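Local coordinates for protein gluconate kinase (Lactobacillus acidophilus, PDB 3LL3) that probably catalyses ATP-dependent phosphorylation of a sugar or sugar acid such as gluconate, as an FGGY-family kinase, and binds ATP and D-xylulose, at residues Y5-D10 / A72-S77; L187-E192 / P205-P210; I376-Y381 / K473-Y478. All coordinates share one frame; numbering follows the deposited sequence.

Contact 1. Residues Y5-D10 / A72-S77; sequences YIIGMD and AAISWS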
ATOM      1  N   TYR A   5      33.059 -19.619  38.666  1.00 34.54           N
ATOM      2  CA  TYR A   5      32.365 -18.958  37.578  1.00 35.31           C
ATOM      3  C   TYR A   5      31.385 -19.893  36.886  1.00 31.97           C
ATOM      4  O   TYR A   5      31.472 -21.118  37.010  1.00 31.91           O
ATOM      5  CB  TYR A   5      33.358 -18.441  36.545  1.00 33.24           C
ATOM      6  CG  TYR A   5      34.323 -17.427  37.084  1.00 34.92           C
ATOM      7  CD1 TYR A   5      35.444 -17.823  37.812  1.00 39.00           C
ATOM      8  CD2 TYR A   5      34.129 -16.084  36.852  1.00 34.14           C
ATOM      9  CE1 TYR A   5      36.338 -16.894  38.304  1.00 40.19           C
ATOM     10  CE2 TYR A   5      35.013 -15.141  37.339  1.00 40.07           C
ATOM     11  CZ  TYR A   5      36.116 -15.549  38.064  1.00 38.34           C
ATOM     12  OH  TYR A   5      36.991 -14.603  38.539  1.00 40.95           O
ATOM     13  N   ILE A   6      30.470 -19.291  36.137  1.00 29.94           N
ATOM     14  CA  ILE A   6      29.506 -20.032  35.331  1.00 29.54           C
ATOM     15  C   ILE A   6      29.518 -19.466  33.925  1.00 28.68           C
ATOM     16  O   ILE A   6      29.511 -18.251  33.741  1.00 28.85           O
ATOM     17  CB  ILE A   6      28.095 -19.893  35.903  1.00 28.34           C
ATOM     18  CG1 ILE A   6      27.993 -20.598  37.259  1.00 28.78           C
ATOM     19  CG2 ILE A   6      27.062 -20.436  34.906  1.00 26.75           C
ATOM     20  CD1 ILE A   6      26.713 -20.260  38.010  1.00 29.94           C
ATOM     21  N   ILE A   7      29.544 -20.335  32.929  1.00 25.39           N
ATOM     22  CA  ILE A   7      29.448 -19.878  31.551  1.00 26.60           C
ATOM     23  C   ILE A   7      28.057 -20.172  31.012  1.00 27.61           C
ATOM     24  O   ILE A   7      27.536 -21.279  31.171  1.00 27.57           O
ATOM     25  CB  ILE A   7      30.499 -20.532  30.654  1.00 26.24           C
ATOM     26  CG1 ILE A   7      31.902 -20.142  31.108  1.00 28.79           C
ATOM     27  CG2 ILE A   7      30.303 -20.136  29.220  1.00 25.30           C
ATOM     28  CD1 ILE A   7      32.993 -20.875  30.334  1.00 29.54           C
ATOM     29  N   GLY A   8      27.440 -19.162  30.407  1.00 27.80           N
ATOM     30  CA  GLY A   8      26.180 -19.355  29.721  1.00 27.21           C
ATOM     31  C   GLY A   8      26.436 -19.268  28.237  1.00 27.52           C
ATOM     32  O   GLY A   8      27.078 -18.327  27.772  1.00 30.62           O
HETATM   33  N   MSE A   9      25.958 -20.262  27.497  1.00 28.13           N
HETATM   34  CA  MSE A   9      26.183 -20.346  26.066  1.00 28.43           C
HETATM   35  C   MSE A   9      24.873 -20.128  25.346  1.00 29.10           C
HETATM   36  O   MSE A   9      23.834 -20.575  25.812  1.00 29.51           O
HETATM   37  CB  MSE A   9      26.705 -21.733  25.704  1.00 27.05           C
HETATM   38  CG  MSE A   9      28.000 -22.111  26.418  1.00 31.92           C
HETATM   39 SE   MSE A   9      29.503 -21.088  25.705  1.00 43.49          SE
HETATM   40  CE  MSE A   9      29.639 -21.876  23.910  1.00 32.57           C
ATOM     41  N   ASP A  10      24.933 -19.471  24.196  1.00 28.34           N
ATOM     42  CA  ASP A  10      23.755 -19.206  23.397  1.00 29.88           C
ATOM     43  C   ASP A  10      24.031 -19.652  21.966  1.00 31.91           C
ATOM     44  O   ASP A  10      24.715 -18.963  21.213  1.00 31.14           O
ATOM     45  CB  ASP A  10      23.468 -17.716  23.428  1.00 35.40           C
ATOM     46  CG  ASP A  10      22.251 -17.337  22.613  1.00 41.25           C
ATOM     47  OD1 ASP A  10      21.178 -17.957  22.815  1.00 42.38           O
ATOM     48  OD2 ASP A  10      22.367 -16.393  21.791  1.00 47.37           O
ATOM     49  N   ALA A  72      32.429 -23.666  37.415  1.00 29.62           N
ATOM     50  CA  ALA A  72      31.561 -24.584  38.142  1.00 27.89           C
ATOM     51  C   ALA A  72      30.533 -25.253  37.231  1.00 29.46           C
ATOM     52  O   ALA A  72      30.136 -26.394  37.457  1.00 31.08           O
ATOM     53  CB  ALA A  72      30.874 -23.864  39.298  1.00 28.90           C
ATOM     54  N   ALA A  73      30.105 -24.552  36.185  1.00 27.69           N
ATOM     55  CA  ALA A  73      29.085 -25.108  35.319  1.00 26.44           C
ATOM     56  C   ALA A  73      29.046 -24.379  33.984  1.00 27.55           C
ATOM     57  O   ALA A  73      29.394 -23.202  33.907  1.00 26.78           O
ATOM     58  CB  ALA A  73      27.736 -25.053  36.010  1.00 27.59           C
ATOM     59  N   ILE A  74      28.656 -25.098  32.933  1.00 24.16           N
ATOM     60  CA  ILE A  74      28.409 -24.505  31.629  1.00 24.31           C
ATOM     61  C   ILE A  74      26.961 -24.834  31.254  1.00 26.04           C
ATOM     62  O   ILE A  74      26.584 -26.006  31.178  1.00 25.95           O
ATOM     63  CB  ILE A  74      29.356 -25.062  30.569  1.00 25.04           C
ATOM     64  CG1 ILE A  74      30.809 -24.824  30.983  1.00 25.74           C
ATOM     65  CG2 ILE A  74      29.096 -24.441  29.211  1.00 23.53           C
ATOM     66  CD1 ILE A  74      31.793 -25.575  30.096  1.00 28.90           C
ATOM     67  N   SER A  75      26.154 -23.795  31.044  1.00 26.25           N
ATOM     68  CA  SER A  75      24.742 -23.969  30.747  1.00 23.58           C
ATOM     69  C   SER A  75      24.415 -23.470  29.337  1.00 27.11           C
ATOM     70  O   SER A  75      25.161 -22.670  28.754  1.00 24.96           O
ATOM     71  CB  SER A  75      23.901 -23.238  31.797  1.00 23.82           C
ATOM     72  OG  SER A  75      22.528 -23.572  31.672  1.00 24.98           O
ATOM     73  N   TRP A  76      23.280 -23.921  28.805  1.00 25.31           N
ATOM     74  CA  TRP A  76      23.023 -23.803  27.372  1.00 26.40           C
ATOM     75  C   TRP A  76      21.677 -23.186  27.040  1.00 27.72           C
ATOM     76  O   TRP A  76      20.653 -23.566  27.608  1.00 28.35           O
ATOM     77  CB  TRP A  76      23.163 -25.181  26.702  1.00 25.92           C
ATOM     78  CG  TRP A  76      24.493 -25.785  26.958  1.00 24.07           C
ATOM     79  CD1 TRP A  76      24.850 -26.560  28.025  1.00 26.31           C
ATOM     80  CD2 TRP A  76      25.664 -25.649  26.147  1.00 24.31           C
ATOM     81  NE1 TRP A  76      26.179 -26.916  27.926  1.00 26.59           N
ATOM     82  CE2 TRP A  76      26.695 -26.375  26.775  1.00 25.51           C
ATOM     83  CE3 TRP A  76      25.937 -24.992  24.941  1.00 26.99           C
ATOM     84  CZ2 TRP A  76      27.979 -26.453  26.244  1.00 23.88           C
ATOM     85  CZ3 TRP A  76      27.212 -25.070  24.416  1.00 25.98           C
ATOM     86  CH2 TRP A  76      28.220 -25.792  25.073  1.00 25.33           C
ATOM     87  N   SER A  77      21.707 -22.204  26.140  1.00 27.06           N
ATOM     88  CA  SER A  77      20.527 -21.676  25.479  1.00 26.21           C
ATOM     89  C   SER A  77      20.737 -21.969  23.992  1.00 30.48           C
ATOM     90  O   SER A  77      21.865 -21.885  23.496  1.00 31.97           O
ATOM     91  CB  SER A  77      20.404 -20.175  25.719  1.00 27.79           C
ATOM     92  OG  SER A  77      19.350 -19.632  24.949  1.00 31.35           O
TER
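Ala-72 N donates to Tyr-5 O, the first of five backbone hydrogen bonds that join the two parallel strands. Ile-7 uses both of its backbone groups, N to Ala-73 O (3.0 Å) and O to Ser-75 N (2.9 Å), and Met-9 repeats the pattern with Ser-75 O and Ser-77 N. Close CA-H...O contacts, such as Ile-74 CA to Ile-7 O at 3.4 Å, fill in between them. The two strands are neighbours in the mixed sheet of the N-terminal half, the parallel pair expected of the actin-like ATPase fold. Helix 49-65 covers the face carrying Ile-7, selenomethionine Met-9 and Trp-76; helix 429-441 packs on the other. Met-9 and Trp-76 point the same way, each with CG anti to its carbonyl carbon (chi1 -58° and -56°), and Met-9 CG lies over the indole face, 3.9 Å from the six-membered-ring centroid. SE adds an oblique Met-aromatic contact, and Ile-74 CG2 meets Met-9 CG at 3.8 Å. An alanine at Trp-76 takes the indole from Met-9, whose bent side chain would probably be freer to turn under helix 49-65. Ser-77 OG bonds Asp-10 OD1 only weakly (3.3 Å), whereas Asp-10 OD2 forms a salt bridge with Lys-17.

Contact 2. Residues L187-E192 / P205-P210; sequences LTWDQE and PKIAQP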
ATOM      1  N   LEU A 187       3.627 -34.894  28.145  1.00 28.61           N
ATOM      2  CA  LEU A 187       5.010 -34.415  28.133  1.00 26.81           C
ATOM      3  C   LEU A 187       6.008 -35.545  27.846  1.00 31.22           C
ATOM      4  O   LEU A 187       7.145 -35.531  28.320  1.00 29.66           O
ATOM      5  CB  LEU A 187       5.367 -33.671  29.426  1.00 29.68           C
ATOM      6  CG  LEU A 187       4.435 -32.495  29.738  1.00 32.40           C
ATOM      7  CD1 LEU A 187       4.955 -31.640  30.872  1.00 31.08           C
ATOM      8  CD2 LEU A 187       4.195 -31.642  28.477  1.00 28.30           C
ATOM      9  N   THR A 188       5.574 -36.529  27.069  1.00 30.78           N
ATOM     10  CA  THR A 188       6.527 -37.410  26.411  1.00 31.16           C
ATOM     11  C   THR A 188       6.133 -37.502  24.932  1.00 29.12           C
ATOM     12  O   THR A 188       5.148 -36.890  24.528  1.00 29.04           O
ATOM     13  CB  THR A 188       6.601 -38.788  27.087  1.00 34.41           C
ATOM     14  OG1 THR A 188       7.686 -39.543  26.514  1.00 38.13           O
ATOM     15  CG2 THR A 188       5.280 -39.520  26.941  1.00 30.23           C
ATOM     16  N   TRP A 189       6.906 -38.221  24.124  1.00 28.22           N
ATOM     17  CA  TRP A 189       6.615 -38.317  22.691  1.00 29.40           C
ATOM     18  C   TRP A 189       5.208 -38.847  22.463  1.00 29.29           C
ATOM     19  O   TRP A 189       4.759 -39.727  23.187  1.00 29.58           O
ATOM     20  CB  TRP A 189       7.629 -39.223  21.988  1.00 28.36           C
ATOM     21  CG  TRP A 189       9.053 -38.863  22.284  1.00 29.74           C
ATOM     22  CD1 TRP A 189      10.020 -39.675  22.832  1.00 30.91           C
ATOM     23  CD2 TRP A 189       9.675 -37.588  22.072  1.00 29.57           C
ATOM     24  NE1 TRP A 189      11.201 -38.974  22.961  1.00 30.95           N
ATOM     25  CE2 TRP A 189      11.016 -37.697  22.503  1.00 29.26           C
ATOM     26  CE3 TRP A 189       9.237 -36.379  21.537  1.00 26.86           C
ATOM     27  CZ2 TRP A 189      11.911 -36.637  22.414  1.00 29.49           C
ATOM     28  CZ3 TRP A 189      10.127 -35.316  21.466  1.00 29.20           C
ATOM     29  CH2 TRP A 189      11.446 -35.453  21.894  1.00 29.15           C
ATOM     30  N   ASP A 190       4.508 -38.284  21.480  1.00 27.29           N
ATOM     31  CA  ASP A 190       3.163 -38.726  21.121  1.00 29.54           C
ATOM     32  C   ASP A 190       3.265 -40.043  20.327  1.00 30.54           C
ATOM     33  O   ASP A 190       3.841 -40.060  19.233  1.00 28.49           O
ATOM     34  CB  ASP A 190       2.470 -37.645  20.287  1.00 28.03           C
ATOM     35  CG  ASP A 190       1.006 -37.938  20.048  1.00 31.36           C
ATOM     36  OD1 ASP A 190       0.170 -37.408  20.799  1.00 31.58           O
ATOM     37  OD2 ASP A 190       0.685 -38.722  19.121  1.00 34.99           O
ATOM     38  N   GLN A 191       2.747 -41.139  20.884  1.00 30.12           N
ATOM     39  CA  GLN A 191       2.899 -42.456  20.238  1.00 30.86           C
ATOM     40  C   GLN A 191       2.307 -42.532  18.833  1.00 31.67           C
ATOM     41  O   GLN A 191       2.904 -43.114  17.919  1.00 32.35           O
ATOM     42  CB  GLN A 191       2.303 -43.579  21.080  1.00 32.83           C
ATOM     43  CG  GLN A 191       2.648 -44.974  20.502  1.00 33.87           C
ATOM     44  CD  GLN A 191       4.139 -45.266  20.581  1.00 35.41           C
ATOM     45  OE1 GLN A 191       4.794 -45.523  19.570  1.00 35.93           O
ATOM     46  NE2 GLN A 191       4.685 -45.203  21.785  1.00 35.88           N
ATOM     47  N   GLU A 192       1.112 -41.977  18.679  1.00 31.27           N
ATOM     48  CA  GLU A 192       0.462 -41.876  17.382  1.00 32.40           C
ATOM     49  C   GLU A 192       1.345 -41.166  16.347  1.00 31.34           C
ATOM     50  O   GLU A 192       1.481 -41.626  15.216  1.00 28.83           O
ATOM     51  CB  GLU A 192      -0.878 -41.158  17.547  1.00 33.67           C
ATOM     52  CG  GLU A 192      -1.754 -41.172  16.334  1.00 40.70           C
ATOM     53  CD  GLU A 192      -3.147 -40.597  16.607  1.00 44.13           C
ATOM     54  OE1 GLU A 192      -3.470 -40.305  17.788  1.00 41.70           O
ATOM     55  OE2 GLU A 192      -3.915 -40.454  15.631  1.00 46.11           O
ATOM     56  N   PRO A 205      16.397 -38.397  21.631  1.00 31.99           N
ATOM     57  CA  PRO A 205      17.048 -38.236  22.936  1.00 28.17           C
ATOM     58  C   PRO A 205      16.054 -38.504  24.056  1.00 28.37           C
ATOM     59  O   PRO A 205      14.857 -38.338  23.851  1.00 29.18           O
ATOM     60  CB  PRO A 205      17.430 -36.746  22.953  1.00 30.38           C
ATOM     61  CG  PRO A 205      17.351 -36.285  21.514  1.00 30.83           C
ATOM     62  CD  PRO A 205      16.298 -37.132  20.882  1.00 29.74           C
ATOM     63  N   LYS A 206      16.533 -38.897  25.230  1.00 29.62           N
ATOM     64  CA  LYS A 206      15.679 -38.912  26.410  1.00 31.72           C
ATOM     65  C   LYS A 206      15.377 -37.475  26.843  1.00 27.23           C
ATOM     66  O   LYS A 206      16.166 -36.569  26.586  1.00 27.50           O
ATOM     67  CB  LYS A 206      16.353 -39.677  27.549  1.00 32.74           C
ATOM     68  CG  LYS A 206      16.210 -41.184  27.408  1.00 40.49           C
ATOM     69  CD  LYS A 206      17.162 -41.937  28.326  1.00 47.76           C
ATOM     70  CE  LYS A 206      16.764 -43.408  28.442  1.00 51.11           C
ATOM     71  NZ  LYS A 206      15.497 -43.560  29.220  1.00 54.04           N
ATOM     72  N   ILE A 207      14.234 -37.278  27.496  1.00 27.91           N
ATOM     73  CA  ILE A 207      13.804 -35.944  27.924  1.00 28.96           C
ATOM     74  C   ILE A 207      14.054 -35.747  29.419  1.00 27.20           C
ATOM     75  O   ILE A 207      13.663 -36.585  30.231  1.00 28.83           O
ATOM     76  CB  ILE A 207      12.303 -35.723  27.629  1.00 29.44           C
ATOM     77  CG1 ILE A 207      12.000 -36.034  26.170  1.00 30.18           C
ATOM     78  CG2 ILE A 207      11.905 -34.271  27.942  1.00 29.73           C
ATOM     79  CD1 ILE A 207      10.518 -36.138  25.846  1.00 31.18           C
ATOM     80  N   ALA A 208      14.729 -34.660  29.780  1.00 26.26           N
ATOM     81  CA  ALA A 208      14.903 -34.308  31.185  1.00 30.18           C
ATOM     82  C   ALA A 208      14.586 -32.831  31.419  1.00 28.15           C
ATOM     83  O   ALA A 208      14.299 -32.100  30.466  1.00 25.90           O
ATOM     84  CB  ALA A 208      16.318 -34.622  31.646  1.00 29.11           C
ATOM     85  N   GLN A 209      14.649 -32.404  32.682  1.00 29.44           N
ATOM     86  CA  GLN A 209      14.472 -30.981  33.046  1.00 28.87           C
ATOM     87  C   GLN A 209      15.695 -30.156  32.653  1.00 29.15           C
ATOM     88  O   GLN A 209      16.820 -30.674  32.632  1.00 28.20           O
ATOM     89  CB  GLN A 209      14.297 -30.795  34.558  1.00 32.35           C
ATOM     90  CG  GLN A 209      13.341 -31.736  35.260  1.00 40.19           C
ATOM     91  CD  GLN A 209      13.625 -31.784  36.759  1.00 48.73           C
ATOM     92  OE1 GLN A 209      13.978 -30.767  37.370  1.00 50.13           O
ATOM     93  NE2 GLN A 209      13.492 -32.966  37.355  1.00 50.08           N
ATOM     94  N   PRO A 210      15.482 -28.859  32.359  1.00 28.20           N
ATOM     95  CA  PRO A 210      16.552 -27.912  32.004  1.00 26.78           C
ATOM     96  C   PRO A 210      17.688 -27.848  33.015  1.00 25.49           C
ATOM     97  O   PRO A 210      18.811 -27.554  32.613  1.00 23.95           O
ATOM     98  CB  PRO A 210      15.824 -26.563  31.942  1.00 22.87           C
ATOM     99  CG  PRO A 210      14.438 -26.935  31.478  1.00 25.52           C
ATOM    100  CD  PRO A 210      14.141 -28.275  32.155  1.00 25.37           C
TER
HETATM  101  O   HOH W   1      13.423 -40.879  23.682  1.00 33.77           O
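Thr-188 and Ile-207 bring the two backbones closest, with CA atoms 7.6 Å apart, and no direct hydrogen bond passes between a loop that leads into a helix and a short strand. Side chains therefore span the gap, chiefly those of Trp-189 and Ile-207. The isoleucine side chain sets out toward the loop and is nearly extended at its end (chi2 168°), which carries CD1 over one face of the indole. This methyl stands 3.9 Å from the centroid of the six-membered ring, 19° off the ring normal, a CH-pi contact. Ile-207 CD1 is displaced toward the rim, 3.7 Å from Trp-189 CE2 and equally near CZ2. The same CD1 also meets Thr-188 CA, at 4.2 Å, so one methyl touches both the ring and the backbone of the loop.

A different side of the indole faces Pro-205. Pro-205 O lies at the edge of the ring, in plane, 3.7 Å from Trp-189 CZ2. A water in the same plane joins the two segments: Trp-189 NE1 donates to it at 3.0 Å, and it lies 2.9 Å from Pro-205 O, to which it can donate. The indole N-H thus reaches the residue just before strand 206-208 through a water, and the ring is approached at its edge by polar atoms and over its face by a methyl.

Asp-190, next to the tryptophan, caps the start of helix 191-197 through OD2 and Leu-193 N, while its OD1 pairs with Lys-123. Within the N-terminal FGGY domain, strand 206-208 runs parallel to strand 170-172 in a two-stranded sheet, with Ile-207 on Thr-171, and Trp-189 also rests on Ala-176 of helix 173-176, so the contact ties the loop leading into helix 191-197 to this small sheet and to helix 173-176.

Contact 3. Residues I376-Y381 / K473-Y478; sequences IIFNLY and KLFPLY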
ATOM      1  N   ILE A 376       4.655  -2.013  12.023  1.00 20.87           N
ATOM      2  CA  ILE A 376       5.508  -3.022  12.625  1.00 21.74           C
ATOM      3  C   ILE A 376       4.969  -3.362  14.021  1.00 22.23           C
ATOM      4  O   ILE A 376       4.770  -4.523  14.351  1.00 21.67           O
ATOM      5  CB  ILE A 376       6.971  -2.553  12.694  1.00 23.27           C
ATOM      6  CG1 ILE A 376       7.627  -2.678  11.319  1.00 22.86           C
ATOM      7  CG2 ILE A 376       7.768  -3.396  13.697  1.00 22.00           C
ATOM      8  CD1 ILE A 376       8.924  -1.930  11.189  1.00 21.38           C
ATOM      9  N   ILE A 377       4.665  -2.334  14.800  1.00 20.64           N
ATOM     10  CA  ILE A 377       4.175  -2.509  16.172  1.00 22.38           C
ATOM     11  C   ILE A 377       2.749  -3.057  16.217  1.00 22.72           C
ATOM     12  O   ILE A 377       2.420  -3.872  17.082  1.00 21.89           O
ATOM     13  CB  ILE A 377       4.232  -1.158  16.935  1.00 19.47           C
ATOM     14  CG1 ILE A 377       5.672  -0.650  16.974  1.00 21.07           C
ATOM     15  CG2 ILE A 377       3.680  -1.305  18.365  1.00 20.81           C
ATOM     16  CD1 ILE A 377       5.814   0.697  17.730  1.00 21.33           C
ATOM     17  N   PHE A 378       1.892  -2.578  15.310  1.00 20.27           N
ATOM     18  CA  PHE A 378       0.525  -3.086  15.210  1.00 20.23           C
ATOM     19  C   PHE A 378       0.539  -4.608  14.959  1.00 22.59           C
ATOM     20  O   PHE A 378      -0.261  -5.359  15.517  1.00 21.94           O
ATOM     21  CB  PHE A 378      -0.243  -2.397  14.066  1.00 21.66           C
ATOM     22  CG  PHE A 378      -0.954  -1.118  14.457  1.00 22.69           C
ATOM     23  CD1 PHE A 378      -1.616  -1.012  15.674  1.00 22.02           C
ATOM     24  CD2 PHE A 378      -1.004  -0.049  13.571  1.00 21.68           C
ATOM     25  CE1 PHE A 378      -2.292   0.146  16.015  1.00 23.98           C
ATOM     26  CE2 PHE A 378      -1.686   1.115  13.897  1.00 25.49           C
ATOM     27  CZ  PHE A 378      -2.333   1.216  15.120  1.00 27.01           C
ATOM     28  N   ASN A 379       1.445  -5.052  14.099  1.00 20.85           N
ATOM     29  CA  ASN A 379       1.539  -6.469  13.752  1.00 21.58           C
ATOM     30  C   ASN A 379       1.873  -7.284  15.020  1.00 21.56           C
ATOM     31  O   ASN A 379       1.262  -8.315  15.289  1.00 19.62           O
ATOM     32  CB  ASN A 379       2.613  -6.642  12.676  1.00 21.46           C
ATOM     33  CG  ASN A 379       2.772  -8.082  12.205  1.00 21.53           C
ATOM     34  OD1 ASN A 379       3.898  -8.564  12.055  1.00 23.01           O
ATOM     35  ND2 ASN A 379       1.663  -8.759  11.952  1.00 19.03           N
ATOM     36  N   LEU A 380       2.830  -6.782  15.790  1.00 19.74           N
ATOM     37  CA  LEU A 380       3.206  -7.384  17.069  1.00 24.38           C
ATOM     38  C   LEU A 380       2.051  -7.362  18.065  1.00 24.02           C
ATOM     39  O   LEU A 380       1.886  -8.289  18.856  1.00 25.20           O
ATOM     40  CB  LEU A 380       4.421  -6.659  17.662  1.00 22.72           C
ATOM     41  CG  LEU A 380       5.767  -6.925  16.969  1.00 24.39           C
ATOM     42  CD1 LEU A 380       6.758  -5.778  17.228  1.00 25.55           C
ATOM     43  CD2 LEU A 380       6.359  -8.259  17.363  1.00 22.75           C
ATOM     44  N   TYR A 381       1.262  -6.294  18.044  1.00 22.59           N
ATOM     45  CA  TYR A 381       0.135  -6.196  18.960  1.00 23.20           C
ATOM     46  C   TYR A 381      -0.959  -7.147  18.532  1.00 25.19           C
ATOM     47  O   TYR A 381      -1.710  -7.662  19.359  1.00 24.77           O
ATOM     48  CB  TYR A 381      -0.393  -4.769  19.005  1.00 24.44           C
ATOM     49  CG  TYR A 381      -1.605  -4.585  19.880  1.00 25.91           C
ATOM     50  CD1 TYR A 381      -1.536  -4.775  21.261  1.00 25.77           C
ATOM     51  CD2 TYR A 381      -2.811  -4.204  19.334  1.00 24.63           C
ATOM     52  CE1 TYR A 381      -2.655  -4.590  22.062  1.00 27.88           C
ATOM     53  CE2 TYR A 381      -3.926  -4.013  20.117  1.00 28.67           C
ATOM     54  CZ  TYR A 381      -3.850  -4.201  21.481  1.00 31.19           C
ATOM     55  OH  TYR A 381      -4.977  -3.987  22.251  1.00 33.27           O
ATOM     56  N   LYS A 473      -8.534   3.417  18.392  1.00 29.63           N
ATOM     57  CA  LYS A 473      -9.482   3.618  17.320  1.00 29.91           C
ATOM     58  C   LYS A 473      -8.896   3.193  15.971  1.00 32.35           C
ATOM     59  O   LYS A 473      -9.616   2.727  15.089  1.00 32.66           O
ATOM     60  CB  LYS A 473      -9.983   5.074  17.286  1.00 34.54           C
ATOM     61  CG  LYS A 473     -10.823   5.385  16.059  1.00 41.91           C
ATOM     62  CD  LYS A 473     -11.541   6.734  16.153  1.00 50.82           C
ATOM     63  CE  LYS A 473     -12.656   6.836  15.110  1.00 54.62           C
ATOM     64  NZ  LYS A 473     -13.531   8.010  15.362  1.00 59.28           N
ATOM     65  N   LEU A 474      -7.583   3.320  15.822  1.00 30.52           N
ATOM     66  CA  LEU A 474      -6.941   3.016  14.543  1.00 28.61           C
ATOM     67  C   LEU A 474      -6.647   1.524  14.320  1.00 29.78           C
ATOM     68  O   LEU A 474      -6.617   1.065  13.175  1.00 26.89           O
ATOM     69  CB  LEU A 474      -5.665   3.838  14.375  1.00 28.34           C
ATOM     70  CG  LEU A 474      -4.873   3.591  13.086  1.00 28.69           C
ATOM     71  CD1 LEU A 474      -5.718   3.951  11.848  1.00 26.94           C
ATOM     72  CD2 LEU A 474      -3.573   4.399  13.135  1.00 28.93           C
ATOM     73  N   PHE A 475      -6.432   0.768  15.399  1.00 27.16           N
ATOM     74  CA  PHE A 475      -6.169  -0.666  15.264  1.00 27.64           C
ATOM     75  C   PHE A 475      -7.259  -1.447  14.508  1.00 28.97           C
ATOM     76  O   PHE A 475      -6.948  -2.330  13.695  1.00 26.27           O
ATOM     77  CB  PHE A 475      -5.865  -1.326  16.631  1.00 27.80           C
ATOM     78  CG  PHE A 475      -5.443  -2.777  16.528  1.00 29.08           C
ATOM     79  CD1 PHE A 475      -4.376  -3.155  15.716  1.00 26.73           C
ATOM     80  CD2 PHE A 475      -6.106  -3.763  17.250  1.00 29.99           C
ATOM     81  CE1 PHE A 475      -3.980  -4.497  15.611  1.00 26.83           C
ATOM     82  CE2 PHE A 475      -5.725  -5.100  17.152  1.00 30.06           C
ATOM     83  CZ  PHE A 475      -4.656  -5.468  16.327  1.00 28.76           C
ATOM     84  N   PRO A 476      -8.538  -1.147  14.777  1.00 28.84           N
ATOM     85  CA  PRO A 476      -9.572  -1.849  14.008  1.00 28.82           C
ATOM     86  C   PRO A 476      -9.448  -1.596  12.501  1.00 28.81           C
ATOM     87  O   PRO A 476      -9.739  -2.489  11.723  1.00 30.23           O
ATOM     88  CB  PRO A 476     -10.877  -1.239  14.544  1.00 28.33           C
ATOM     89  CG  PRO A 476     -10.541  -0.883  15.974  1.00 30.21           C
ATOM     90  CD  PRO A 476      -9.109  -0.373  15.899  1.00 29.62           C
ATOM     91  N   LEU A 477      -9.042  -0.399  12.097  1.00 27.46           N
ATOM     92  CA  LEU A 477      -8.847  -0.118  10.675  1.00 26.46           C
ATOM     93  C   LEU A 477      -7.669  -0.937  10.127  1.00 27.58           C
ATOM     94  O   LEU A 477      -7.735  -1.455   9.017  1.00 27.28           O
ATOM     95  CB  LEU A 477      -8.608   1.374  10.443  1.00 27.20           C
ATOM     96  CG  LEU A 477      -8.266   1.817   9.016  1.00 28.82           C
ATOM     97  CD1 LEU A 477      -9.348   1.405   8.040  1.00 29.83           C
ATOM     98  CD2 LEU A 477      -8.042   3.326   8.977  1.00 29.16           C
ATOM     99  N   TYR A 478      -6.595  -1.056  10.910  1.00 26.26           N
ATOM    100  CA  TYR A 478      -5.456  -1.891  10.523  1.00 22.92           C
ATOM    101  C   TYR A 478      -5.936  -3.320  10.242  1.00 23.85           C
ATOM    102  O   TYR A 478      -5.544  -3.924   9.250  1.00 22.83           O
ATOM    103  CB  TYR A 478      -4.408  -1.895  11.637  1.00 23.28           C
ATOM    104  CG  TYR A 478      -3.252  -2.864  11.448  1.00 21.05           C
ATOM    105  CD1 TYR A 478      -2.048  -2.449  10.877  1.00 20.48           C
ATOM    106  CD2 TYR A 478      -3.374  -4.196  11.828  1.00 21.71           C
ATOM    107  CE1 TYR A 478      -0.986  -3.338  10.708  1.00 23.53           C
ATOM    108  CE2 TYR A 478      -2.327  -5.091  11.658  1.00 22.44           C
ATOM    109  CZ  TYR A 478      -1.140  -4.667  11.097  1.00 20.43           C
ATOM    110  OH  TYR A 478      -0.134  -5.583  10.934  1.00 21.22           O
TER
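Tyr-381 N donates to Ile-377 O at 2.9 Å, a helical bond that holds the turn from which Tyr-381 and Phe-378 face the second helix; between the helices no hydrogen bond forms. Phe-378 is inserted among Leu-474, Phe-475 and Tyr-478. Leu-474 CD2 meets the edge of the Phe-378 ring, in plane, 3.9 Å from Phe-378 CE2. The Phe-475 ring lies nearly parallel but slid apart, Phe-378 CD1 to Phe-475 CD1 being 3.5 Å. Segments 376-381 and 473-478, on helices 365-388 and 465-485, the first in the C-terminal FGGY domain, cross at -85° with axes 11.0 Å apart at closest approach, bridged by an aromatic cluster of Phe-378, Tyr-381, Phe-475 and Tyr-478. Helix 465-485 is kinked at Pro-476, which has no N-H to offer the preceding turn. Tyr-381 presents its edge to the face of Phe-475, a T-shaped pair with centroids 4.9 Å apart and planes at 68°; Phe-475 reaches it with CG anti to the backbone N (chi1 -174°). Phe-417 of helix 407-417 makes another edge-to-face pair with Tyr-381. Phe-378 CB sits over the face of Tyr-478, 3.7 Å from the centroid, while Tyr-478 OH packs against Asn-379 CB at 3.4 Å.

Overall arrangement
Contacts 1 and 2 belong to the N-terminal part of the kinase, and contact 3 joins two helices across the chain's centre from both. The centres of contacts 1 and 2 are about 23 Å apart, with nearest atoms about 6 Å apart, whereas contact 3 is centred about 39 Å from contact 1 and 38 Å from contact 2. The ligands lie between these regions. The side chain of Asp-10 in contact 1 is about 6 Å from bound ATP and 8 Å from D-xylulose; that of Asn-379 in contact 3 is about 10 Å from 1-deoxy-D-xylulose-5-phosphate and 13 Å from D-xylulose. Contact 2 is structural packing away from these pockets.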